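Local coordinates for conserved hypothetical protein (Streptococcus pneumoniae, PDB 2GK4) that is of unknown function but resembles the C-terminal domain of DNA/pantothenate metabolism flavoproteins and probably joins phosphopantothenate to cysteine in coenzyme A biosynthesis, at residues I195-F204 with V213-L223. Sequence-based numbering, arbitrary orientation.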
loop_
_atom_site.group_PDB
_atom_site.type_symbol
_atom_site.label_atom_id
_atom_site.label_comp_id
_atom_site.label_asym_id
_atom_site.label_seq_id
_atom_site.Cartn_x
_atom_site.Cartn_y
_atom_site.Cartn_z
ATOM N N ILE A 195 5.910 -15.239 16.404
ATOM C CA ILE A 195 6.950 -14.336 15.924
ATOM C C ILE A 195 6.965 -13.104 16.857
ATOM O O ILE A 195 5.905 -12.557 17.218
ATOM C CB ILE A 195 6.656 -13.868 14.464
ATOM C CG1 ILE A 195 6.580 -15.069 13.502
ATOM C CG2 ILE A 195 7.701 -12.818 14.016
ATOM C CD1 ILE A 195 6.124 -14.708 12.050
ATOM N N SER A 196 8.155 -12.671 17.252
ATOM C CA SER A 196 8.288 -11.523 18.153
ATOM C C SER A 196 9.542 -10.747 17.795
ATOM O O SER A 196 10.162 -11.005 16.748
ATOM C CB SER A 196 8.359 -11.984 19.617
ATOM O OG SER A 196 9.631 -12.553 19.903
ATOM N N ALA A 197 9.941 -9.820 18.668
ATOM C CA ALA A 197 11.113 -9.012 18.367
ATOM C C ALA A 197 12.401 -9.833 18.417
ATOM O O ALA A 197 13.350 -9.517 17.706
ATOM C CB ALA A 197 11.211 -7.784 19.303
ATOM N N ASP A 198 12.438 -10.874 19.248
ATOM C CA ASP A 198 13.664 -11.667 19.427
ATOM C C ASP A 198 13.448 -13.182 19.296
ATOM O O ASP A 198 14.289 -13.978 19.725
ATOM C CB ASP A 198 14.306 -11.349 20.781
ATOM C CG ASP A 198 13.471 -11.825 21.948
ATOM O OD1 ASP A 198 12.258 -12.045 21.772
ATOM O OD2 ASP A 198 14.029 -11.979 23.052
ATOM N N GLN A 199 12.305 -13.576 18.745
ATOM C CA GLN A 199 12.072 -14.988 18.414
ATOM C C GLN A 199 11.302 -15.108 17.108
ATOM O O GLN A 199 10.559 -14.196 16.718
ATOM C CB GLN A 199 11.282 -15.705 19.520
ATOM C CG GLN A 199 11.938 -15.767 20.886
ATOM C CD GLN A 199 12.804 -16.987 21.077
ATOM O OE1 GLN A 199 12.319 -18.046 21.504
ATOM N NE2 GLN A 199 14.095 -16.859 20.764
ATOM N N HIS A 200 11.451 -16.254 16.446
ATOM C CA HIS A 200 10.678 -16.512 15.251
ATOM C C HIS A 200 10.675 -18.023 15.131
ATOM O O HIS A 200 11.569 -18.593 14.526
ATOM C CB HIS A 200 11.370 -15.902 14.014
ATOM C CG HIS A 200 10.501 -15.849 12.793
ATOM N ND1 HIS A 200 9.740 -16.914 12.353
ATOM C CD2 HIS A 200 10.279 -14.846 11.915
ATOM C CE1 HIS A 200 9.081 -16.565 11.263
ATOM N NE2 HIS A 200 9.385 -15.313 10.979
ATOM N N ARG A 201 9.708 -18.661 15.763
ATOM C CA ARG A 201 9.611 -20.139 15.697
ATOM C C ARG A 201 9.267 -20.530 14.269
ATOM O O ARG A 201 8.342 -19.967 13.677
ATOM C CB ARG A 201 8.486 -20.611 16.638
ATOM C CG ARG A 201 8.127 -22.083 16.541
ATOM C CD ARG A 201 8.984 -22.869 17.485
ATOM N NE ARG A 201 8.523 -24.253 17.541
ATOM C CZ ARG A 201 9.254 -25.246 18.042
ATOM N NH1 ARG A 201 10.469 -24.980 18.516
ATOM N NH2 ARG A 201 8.778 -26.501 18.021
ATOM N N ALA A 202 9.965 -21.529 13.731
ATOM C CA ALA A 202 9.650 -22.073 12.414
ATOM C C ALA A 202 9.979 -23.548 12.336
ATOM O O ALA A 202 10.826 -24.067 13.083
ATOM C CB ALA A 202 10.406 -21.315 11.308
ATOM N N ILE A 203 9.278 -24.220 11.444
ATOM C CA ILE A 203 9.462 -25.653 11.250
ATOM C C ILE A 203 9.829 -25.856 9.805
ATOM O O ILE A 203 9.064 -25.494 8.902
ATOM C CB ILE A 203 8.185 -26.431 11.599
ATOM C CG1 ILE A 203 7.620 -25.967 12.971
ATOM C CG2 ILE A 203 8.408 -27.961 11.490
ATOM C CD1 ILE A 203 6.209 -26.418 13.239
ATOM N N PHE A 204 10.994 -26.469 9.586
ATOM C CA PHE A 204 11.458 -26.820 8.245
ATOM C C PHE A 204 10.796 -28.151 7.909
ATOM O O PHE A 204 11.148 -29.192 8.484
ATOM C CB PHE A 204 13.000 -26.929 8.236
ATOM C CG PHE A 204 13.705 -25.606 8.120
ATOM C CD1 PHE A 204 13.381 -24.528 8.962
ATOM C CD2 PHE A 204 14.737 -25.450 7.187
ATOM C CE1 PHE A 204 14.057 -23.302 8.850
ATOM C CE2 PHE A 204 15.433 -24.245 7.075
ATOM C CZ PHE A 204 15.107 -23.173 7.906
ATOM N N VAL A 213 13.420 -24.388 14.429
ATOM C CA VAL A 213 14.331 -23.312 14.787
ATOM C C VAL A 213 13.574 -22.223 15.566
ATOM O O VAL A 213 12.344 -22.157 15.540
ATOM C CB VAL A 213 15.031 -22.665 13.543
ATOM C CG1 VAL A 213 16.004 -23.638 12.870
ATOM C CG2 VAL A 213 13.984 -22.129 12.573
ATOM N N GLN A 214 14.325 -21.352 16.232
ATOM C CA GLN A 214 13.743 -20.423 17.183
ATOM C C GLN A 214 13.819 -18.953 16.833
ATOM O O GLN A 214 13.114 -18.148 17.461
ATOM C CB GLN A 214 14.395 -20.618 18.559
ATOM C CG GLN A 214 13.851 -21.782 19.287
ATOM C CD GLN A 214 12.345 -21.692 19.464
ATOM O OE1 GLN A 214 11.641 -22.632 19.147
ATOM N NE2 GLN A 214 11.846 -20.539 19.926
ATOM N N THR A 215 14.714 -18.612 15.900
ATOM C CA THR A 215 14.981 -17.217 15.510
ATOM C C THR A 215 15.181 -17.081 14.012
ATOM O O THR A 215 15.467 -18.062 13.298
ATOM C CB THR A 215 16.253 -16.614 16.212
ATOM O OG1 THR A 215 17.432 -17.300 15.758
ATOM C CG2 THR A 215 16.168 -16.731 17.720
ATOM N N LYS A 216 15.048 -15.846 13.535
ATOM C CA LYS A 216 15.302 -15.511 12.147
ATOM C C LYS A 216 16.713 -15.854 11.750
ATOM O O LYS A 216 16.939 -16.338 10.660
ATOM C CB LYS A 216 15.073 -14.006 11.917
ATOM C CG LYS A 216 13.591 -13.633 11.828
ATOM C CD LYS A 216 13.374 -12.087 11.713
ATOM C CE LYS A 216 11.925 -11.773 11.363
ATOM N NZ LYS A 216 10.964 -12.286 12.436
ATOM N N GLU A 217 17.666 -15.587 12.638
ATOM C CA GLU A 217 19.064 -15.899 12.350
ATOM C C GLU A 217 19.225 -17.413 12.184
ATOM O O GLU A 217 19.920 -17.872 11.270
ATOM C CB GLU A 217 19.973 -15.346 13.454
ATOM C CG GLU A 217 19.989 -13.800 13.523
ATOM C CD GLU A 217 18.679 -13.169 14.043
ATOM O OE1 GLU A 217 17.987 -13.759 14.912
ATOM O OE2 GLU A 217 18.352 -12.055 13.580
ATOM N N GLU A 218 18.548 -18.182 13.039
ATOM C CA GLU A 218 18.608 -19.646 12.950
ATOM C C GLU A 218 17.972 -20.133 11.658
ATOM O O GLU A 218 18.459 -21.111 11.066
ATOM C CB GLU A 218 17.904 -20.310 14.132
ATOM C CG GLU A 218 18.817 -20.632 15.314
ATOM C CD GLU A 218 18.053 -21.097 16.564
ATOM O OE1 GLU A 218 17.021 -21.807 16.444
ATOM O OE2 GLU A 218 18.505 -20.751 17.683
ATOM N N ILE A 219 16.887 -19.468 11.232
ATOM C CA ILE A 219 16.257 -19.790 9.933
ATOM C C ILE A 219 17.284 -19.637 8.818
ATOM O O ILE A 219 17.508 -20.569 8.018
ATOM C CB ILE A 219 14.975 -18.934 9.647
ATOM C CG1 ILE A 219 13.882 -19.253 10.674
ATOM C CG2 ILE A 219 14.447 -19.168 8.204
ATOM C CD1 ILE A 219 12.688 -18.221 10.701
ATOM N N ALA A 220 17.910 -18.454 8.775
ATOM C CA ALA A 220 18.939 -18.184 7.759
ATOM C C ALA A 220 20.114 -19.159 7.772
ATOM O O ALA A 220 20.530 -19.636 6.699
ATOM C CB ALA A 220 19.414 -16.700 7.806
ATOM N N GLU A 221 20.598 -19.473 8.972
ATOM C CA GLU A 221 21.756 -20.332 9.154
ATOM C C GLU A 221 21.481 -21.762 8.672
ATOM O O GLU A 221 22.295 -22.366 7.974
ATOM C CB GLU A 221 22.221 -20.271 10.628
ATOM C CG GLU A 221 22.720 -18.860 11.025
ATOM C CD GLU A 221 22.871 -18.615 12.534
ATOM O OE1 GLU A 221 22.363 -19.411 13.349
ATOM O OE2 GLU A 221 23.517 -17.604 12.903
ATOM N N LEU A 222 20.307 -22.280 9.022
ATOM C CA LEU A 222 19.866 -23.605 8.604
ATOM C C LEU A 222 19.640 -23.666 7.088
ATOM O O LEU A 222 20.053 -24.628 6.421
ATOM C CB LEU A 222 18.620 -24.049 9.386
ATOM C CG LEU A 222 18.154 -25.490 9.096
ATOM C CD1 LEU A 222 19.273 -26.495 9.294
ATOM C CD2 LEU A 222 16.942 -25.859 9.956
ATOM N N LEU A 223 18.999 -22.650 6.518
ATOM C CA LEU A 223 18.873 -22.610 5.069
ATOM C C LEU A 223 20.249 -22.620 4.443
ATOM O O LEU A 223 20.452 -23.309 3.454
ATOM C CB LEU A 223 18.129 -21.366 4.591
ATOM C CG LEU A 223 16.626 -21.514 4.453
ATOM C CD1 LEU A 223 16.003 -20.103 4.315
ATOM C CD2 LEU A 223 16.279 -22.389 3.245
HETATM O O HOH W 1 12.052 -12.249 14.989
HETATM O O HOH W 2 9.662 -9.834 14.204
#
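A202 and V213 form an antiparallel hydrogen-bonded pair at the edge of the main sheet of this alpha-beta-alpha sandwich. A202 N donates to V213 O at 3.1 Å, and V213 N returns a bond to A202 O. One more backbone bond, H200 N to Q214 O at 2.7 Å, extends the pairing back to H200. After V213 the chain turns into the helix, whose segment 216-223 packs back over strand 202-204 and runs nearly parallel to it, 12° between axes. The N-cap is T215, whose OG1 accepts from E218 N.

On one side Q214 bridges two side chains. R201 NH1 gives a bond to Q214 OE1 at 2.7 Å, nearly along the C=O axis, while R201 NE makes a salt bridge with E168. Q214 NE2 donates to Q199 OE1, meeting it from above the carbonyl plane. The bend of the Q214 chain at chi2 (-57°) brings its amide back to both partners.

The apolar helix face lies against the sheet. I219 CD1 packs on A202 CB and over one face of the H200 ring; I195 CG1 lies on the opposite face. With chi1 at -167° the H200 ring swings away from its backbone N and sits between the two isoleucines. H200 ND1 is buried without a polar partner in the model. Two waters each bridge K216 NZ and S196 O. Further along, F204 also touches L186 and I188 of strand 186-191. L222 CD2 sits over the centre of the F204 ring in a CH-pi contact, 3.5 Å from its centroid.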